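Local coordinates for protein fasciclin-1 (Drosophila melanogaster, PDB 1O70) that serves as a neural cell adhesion molecule of the cell surface, this chain being its third and fourth FAS1 domains, at residues T159-K164 / F194-P199; D239-M244 / D292-N297. All coordinates share one frame; numbering follows the deposited sequence.

Contact 1. Residues T159-K164 / F194-P199; sequences TTVLGK and FTYFVP
V161 meets F194 and Y196 in an apolar contact between the start of a helix and a strand. Its CB is directed toward the strand, and the two methyls part from there. CG2 lies beside the backbone N of V161, and it comes to 4.2 Å from CB of F194, the stem of that side chain and not its ring. CG1 is anti to the backbone N, chi1 170°. That turn brings it to the edge of the Y196 ring, near the ring plane, with V161 CG1 4.0 Å from Y196 CD1. The V161 and Y196 side chains cross at about a right angle. One face of this ring is covered within the strand, where V198 CG2 lies 3.6 Å above the plane, offset toward the rim. No hydrogen bond joins the two segments.

The helix start that carries V161 is held by bonds of its own and one from N297. T160 is the N-cap: its OG1 accepts from G163 N at 3.0 Å, with an N-H...O angle of 161°. The backbone adds K164 N to T160 O. N297 OD1 takes the N-H of V161 itself.

All three touching residues are buried. V161 also packs on I300 of strand 298-303 and C295 of strand 284-295. F194 and Y196 reach L235 of strand 235-238. Through V161 the contact sets the start of helix 161-167 against strand 193-199 of the mixed sheet in the fourth FAS1 domain.

Contact 2. Residues D239-M244 / D292-N297; sequences DKEYTM and DVECTN
The carboxylate of D292 is turned to the backbone at T243 and M244, where a helix begins. D292 CG lies beside its own backbone N, chi1 -48°, and this swings the acid group closer to the loop. Its OD1 accepts from M244 N through the syn lone pair, the one on the side of OD2. The bond measures 2.6 Å and is practically straight, with an N-H...O angle of 178°. OD1 does most of the touching: it also lies 3.4 Å from both T243 CA and M244 CB, with OD2 a little farther from that CB at 3.7 Å. The M244 chain bends at chi2 and chi3, and its end leads away from D292; the side chain packs on V288 and P291. T243 is the N-cap: its side chain caps a helix backbone N, and T243 N is bonded to D246 OD2. D292 thus adds an acceptor from outside the helix. With an alanine here the M244 amide would probably lose this acceptor, and the link between strand and loop with it.

Earlier in the loop, E241 points its CB toward the strand. Its OE1 makes only a loose contact with CG of E294, at 4.4 Å.

H301 bridges the two segments: its ND1 accepts from D292 N, and its NE2 is bonded to Y242 O. The contact joins the loop between strand 235-238 and helix 244-253 to strand 284-295, beside strand 298-303.

The two contacts belong to the fourth FAS1 domain, and their centres lie about 9 Å apart. Along the chain they come in series: contact 1 closes before contact 2 opens. Both reach the same seven-stranded mixed sheet, contact 1 through strand 193-199 and contact 2 through strand 284-295. They also touch directly, since segment 292-297 runs past segment 159-164. There T159 O and T296 N lie 3.0 Å apart, a probable hydrogen bond. T195 OG1 of contact 1 takes the N-H of Y242 in contact 2. The starts of helices 161-167 and 244-253 are thus tied to one sheet within this adhesion module.

Contact 1. Residues T159-K164 / F194-P199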
loop_
_atom_site.group_PDB
_atom_site.type_symbol
_atom_site.label_atom_id
_atom_site.label_comp_id
_atom_site.label_asym_id
_atom_site.label_seq_id
_atom_site.Cartn_x
_atom_site.Cartn_y
_atom_site.Cartn_z
ATOM N N THR A 159 -0.125 3.100 -11.058
ATOM C CA THR A 159 -1.325 2.316 -11.305
ATOM C C THR A 159 -2.544 2.945 -10.648
ATOM O O THR A 159 -2.435 3.624 -9.625
ATOM C CB THR A 159 -1.203 0.881 -10.764
ATOM O OG1 THR A 159 -1.002 0.912 -9.344
ATOM C CG2 THR A 159 -0.058 0.162 -11.441
ATOM N N THR A 160 -3.702 2.728 -11.264
ATOM C CA THR A 160 -4.959 3.232 -10.734
ATOM C C THR A 160 -5.382 2.218 -9.672
ATOM O O THR A 160 -4.768 1.152 -9.535
ATOM C CB THR A 160 -6.061 3.251 -11.807
ATOM O OG1 THR A 160 -6.318 1.908 -12.242
ATOM C CG2 THR A 160 -5.641 4.081 -12.998
ATOM N N VAL A 161 -6.425 2.550 -8.924
ATOM C CA VAL A 161 -6.950 1.644 -7.918
ATOM C C VAL A 161 -7.137 0.261 -8.559
ATOM O O VAL A 161 -6.683 -0.752 -8.024
ATOM C CB VAL A 161 -8.307 2.164 -7.397
ATOM C CG1 VAL A 161 -8.977 1.115 -6.529
ATOM C CG2 VAL A 161 -8.102 3.448 -6.625
ATOM N N LEU A 162 -7.797 0.233 -9.714
ATOM C CA LEU A 162 -8.024 -1.023 -10.443
ATOM C C LEU A 162 -6.711 -1.705 -10.818
ATOM O O LEU A 162 -6.566 -2.918 -10.664
ATOM C CB LEU A 162 -8.825 -0.770 -11.730
ATOM C CG LEU A 162 -8.991 -1.998 -12.635
ATOM C CD1 LEU A 162 -9.867 -3.033 -11.921
ATOM C CD2 LEU A 162 -9.631 -1.614 -13.976
ATOM N N GLY A 163 -5.761 -0.915 -11.317
ATOM C CA GLY A 163 -4.484 -1.467 -11.724
ATOM C C GLY A 163 -3.809 -2.168 -10.571
ATOM O O GLY A 163 -3.176 -3.214 -10.742
ATOM N N LYS A 164 -3.964 -1.580 -9.388
ATOM C CA LYS A 164 -3.388 -2.104 -8.162
ATOM C C LYS A 164 -4.094 -3.390 -7.770
ATOM O O LYS A 164 -3.448 -4.397 -7.477
ATOM C CB LYS A 164 -3.549 -1.081 -7.041
ATOM C CG LYS A 164 -2.305 -0.851 -6.205
ATOM C CD LYS A 164 -1.784 -2.118 -5.574
ATOM C CE LYS A 164 -0.426 -1.895 -4.935
ATOM N NZ LYS A 164 0.608 -1.568 -5.940
ATOM N N PHE A 194 -11.073 7.752 -5.773
ATOM C CA PHE A 194 -11.592 6.698 -4.926
ATOM C C PHE A 194 -10.764 6.408 -3.693
ATOM O O PHE A 194 -9.534 6.479 -3.711
ATOM C CB PHE A 194 -11.717 5.384 -5.690
ATOM C CG PHE A 194 -12.434 5.487 -6.988
ATOM C CD1 PHE A 194 -11.756 5.884 -8.135
ATOM C CD2 PHE A 194 -13.771 5.126 -7.088
ATOM C CE1 PHE A 194 -12.391 5.902 -9.373
ATOM C CE2 PHE A 194 -14.418 5.141 -8.320
ATOM C CZ PHE A 194 -13.724 5.535 -9.469
ATOM N N THR A 195 -11.465 6.071 -2.619
ATOM C CA THR A 195 -10.833 5.685 -1.367
ATOM C C THR A 195 -11.456 4.317 -1.106
ATOM O O THR A 195 -12.553 4.212 -0.550
ATOM C CB THR A 195 -11.178 6.656 -0.242
ATOM O OG1 THR A 195 -10.609 7.935 -0.539
ATOM C CG2 THR A 195 -10.620 6.166 1.067
ATOM N N TYR A 196 -10.755 3.271 -1.533
ATOM C CA TYR A 196 -11.243 1.903 -1.405
ATOM C C TYR A 196 -10.671 1.172 -0.189
ATOM O O TYR A 196 -9.455 0.979 -0.081
ATOM C CB TYR A 196 -10.905 1.132 -2.693
ATOM C CG TYR A 196 -11.739 -0.109 -2.975
ATOM C CD1 TYR A 196 -11.428 -0.938 -4.056
ATOM C CD2 TYR A 196 -12.817 -0.471 -2.163
ATOM C CE1 TYR A 196 -12.153 -2.097 -4.323
ATOM C CE2 TYR A 196 -13.558 -1.628 -2.422
ATOM C CZ TYR A 196 -13.218 -2.442 -3.502
ATOM O OH TYR A 196 -13.920 -3.610 -3.734
ATOM N N PHE A 197 -11.555 0.788 0.728
ATOM C CA PHE A 197 -11.150 0.047 1.910
ATOM C C PHE A 197 -11.230 -1.401 1.477
ATOM O O PHE A 197 -12.306 -1.999 1.455
ATOM C CB PHE A 197 -12.090 0.306 3.090
ATOM C CG PHE A 197 -12.081 1.722 3.561
ATOM C CD1 PHE A 197 -12.850 2.677 2.909
ATOM C CD2 PHE A 197 -11.240 2.121 4.599
ATOM C CE1 PHE A 197 -12.787 4.015 3.271
ATOM C CE2 PHE A 197 -11.163 3.462 4.976
ATOM C CZ PHE A 197 -11.937 4.414 4.307
ATOM N N VAL A 198 -10.071 -1.948 1.120
ATOM C CA VAL A 198 -9.967 -3.309 0.618
ATOM C C VAL A 198 -9.621 -4.407 1.614
ATOM O O VAL A 198 -8.530 -4.429 2.173
ATOM C CB VAL A 198 -8.913 -3.399 -0.492
ATOM C CG1 VAL A 198 -8.825 -4.814 -0.989
ATOM C CG2 VAL A 198 -9.258 -2.444 -1.619
ATOM N N PRO A 199 -10.553 -5.342 1.850
ATOM C CA PRO A 199 -10.238 -6.422 2.789
ATOM C C PRO A 199 -9.159 -7.312 2.137
ATOM O O PRO A 199 -9.242 -7.623 0.950
ATOM C CB PRO A 199 -11.573 -7.151 2.937
ATOM C CG PRO A 199 -12.594 -6.054 2.694
ATOM C CD PRO A 199 -11.990 -5.331 1.517
#

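Contact 2. Residues D239-M244 / D292-N297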
loop_
_atom_site.group_PDB
_atom_site.type_symbol
_atom_site.label_atom_id
_atom_site.label_comp_id
_atom_site.label_asym_id
_atom_site.label_seq_id
_atom_site.Cartn_x
_atom_site.Cartn_y
_atom_site.Cartn_z
ATOM N N ASP A 239 -14.284 14.180 -4.815
ATOM C CA ASP A 239 -13.326 14.911 -5.629
ATOM C C ASP A 239 -11.918 14.758 -5.059
ATOM O O ASP A 239 -10.930 15.050 -5.735
ATOM C CB ASP A 239 -13.724 16.392 -5.703
ATOM C CG ASP A 239 -13.771 17.050 -4.338
ATOM O OD1 ASP A 239 -14.072 16.346 -3.348
ATOM O OD2 ASP A 239 -13.524 18.271 -4.256
ATOM N N LYS A 240 -11.826 14.294 -3.817
ATOM C CA LYS A 240 -10.523 14.107 -3.190
ATOM C C LYS A 240 -10.363 12.721 -2.556
ATOM O O LYS A 240 -11.330 11.974 -2.413
ATOM C CB LYS A 240 -10.286 15.184 -2.130
ATOM C CG LYS A 240 -11.216 15.126 -0.947
ATOM C CD LYS A 240 -10.883 16.219 0.045
ATOM C CE LYS A 240 -11.816 16.161 1.243
ATOM N NZ LYS A 240 -11.536 17.252 2.223
ATOM N N GLU A 241 -9.131 12.379 -2.196
ATOM C CA GLU A 241 -8.858 11.097 -1.566
ATOM C C GLU A 241 -8.539 11.316 -0.107
ATOM O O GLU A 241 -7.970 12.341 0.275
ATOM C CB GLU A 241 -7.696 10.387 -2.256
ATOM C CG GLU A 241 -6.490 11.253 -2.544
ATOM C CD GLU A 241 -5.486 10.538 -3.413
ATOM O OE1 GLU A 241 -4.698 9.734 -2.867
ATOM O OE2 GLU A 241 -5.500 10.755 -4.649
ATOM N N TYR A 242 -8.903 10.349 0.718
ATOM C CA TYR A 242 -8.658 10.487 2.136
ATOM C C TYR A 242 -7.514 9.617 2.616
ATOM O O TYR A 242 -7.526 8.401 2.417
ATOM C CB TYR A 242 -9.938 10.160 2.900
ATOM C CG TYR A 242 -11.098 11.041 2.496
ATOM C CD1 TYR A 242 -11.792 10.822 1.305
ATOM C CD2 TYR A 242 -11.474 12.127 3.290
ATOM C CE1 TYR A 242 -12.831 11.665 0.918
ATOM C CE2 TYR A 242 -12.509 12.975 2.910
ATOM C CZ TYR A 242 -13.182 12.738 1.724
ATOM O OH TYR A 242 -14.203 13.580 1.350
ATOM N N THR A 243 -6.506 10.234 3.220
ATOM C CA THR A 243 -5.407 9.445 3.744
ATOM C C THR A 243 -5.867 9.017 5.123
ATOM O O THR A 243 -6.763 9.633 5.713
ATOM C CB THR A 243 -4.085 10.240 3.882
ATOM O OG1 THR A 243 -4.232 11.269 4.871
ATOM C CG2 THR A 243 -3.698 10.859 2.554
ATOM N N MET A 244 -5.268 7.955 5.632
ATOM C CA MET A 244 -5.654 7.464 6.932
ATOM C C MET A 244 -5.464 8.603 7.944
ATOM O O MET A 244 -6.224 8.721 8.903
ATOM C CB MET A 244 -4.821 6.226 7.282
ATOM C CG MET A 244 -5.487 5.256 8.227
ATOM S SD MET A 244 -7.168 4.798 7.819
ATOM C CE MET A 244 -6.952 3.487 6.697
ATOM N N ASP A 292 -2.963 3.834 3.464
ATOM C CA ASP A 292 -2.450 4.711 2.435
ATOM C C ASP A 292 -1.726 4.083 1.256
ATOM O O ASP A 292 -0.626 4.508 0.922
ATOM C CB ASP A 292 -1.541 5.735 3.115
ATOM C CG ASP A 292 -2.200 6.357 4.346
ATOM O OD1 ASP A 292 -3.370 6.777 4.230
ATOM O OD2 ASP A 292 -1.571 6.421 5.424
ATOM N N VAL A 293 -2.324 3.087 0.617
ATOM C CA VAL A 293 -1.690 2.489 -0.548
ATOM C C VAL A 293 -2.111 3.397 -1.699
ATOM O O VAL A 293 -3.108 3.146 -2.365
ATOM C CB VAL A 293 -2.191 1.039 -0.770
ATOM C CG1 VAL A 293 -1.599 0.459 -2.055
ATOM C CG2 VAL A 293 -1.799 0.165 0.435
ATOM N N GLU A 294 -1.352 4.467 -1.911
ATOM C CA GLU A 294 -1.676 5.448 -2.939
ATOM C C GLU A 294 -1.769 4.948 -4.362
ATOM O O GLU A 294 -1.042 4.045 -4.768
ATOM C CB GLU A 294 -0.676 6.592 -2.903
ATOM C CG GLU A 294 -0.983 7.644 -1.879
ATOM C CD GLU A 294 0.142 8.645 -1.788
ATOM O OE1 GLU A 294 0.655 9.061 -2.861
ATOM O OE2 GLU A 294 0.496 9.020 -0.649
ATOM N N CYS A 295 -2.671 5.564 -5.122
ATOM C CA CYS A 295 -2.873 5.228 -6.526
ATOM C C CYS A 295 -2.954 6.509 -7.345
ATOM O O CYS A 295 -2.902 7.606 -6.790
ATOM C CB CYS A 295 -4.152 4.423 -6.706
ATOM S SG CYS A 295 -4.119 2.808 -5.896
ATOM N N THR A 296 -3.095 6.375 -8.658
ATOM C CA THR A 296 -3.147 7.544 -9.523
ATOM C C THR A 296 -4.499 8.248 -9.484
ATOM O O THR A 296 -4.582 9.459 -9.704
ATOM C CB THR A 296 -2.805 7.165 -10.977
ATOM O OG1 THR A 296 -3.698 6.138 -11.433
ATOM C CG2 THR A 296 -1.366 6.644 -11.062
ATOM N N ASN A 297 -5.556 7.496 -9.183
ATOM C CA ASN A 297 -6.898 8.056 -9.113
ATOM C C ASN A 297 -7.509 7.796 -7.749
ATOM O O ASN A 297 -8.718 7.600 -7.640
ATOM C CB ASN A 297 -7.777 7.424 -10.182
ATOM C CG ASN A 297 -7.885 5.937 -10.022
ATOM O OD1 ASN A 297 -7.064 5.319 -9.349
ATOM N ND2 ASN A 297 -8.893 5.341 -10.650
#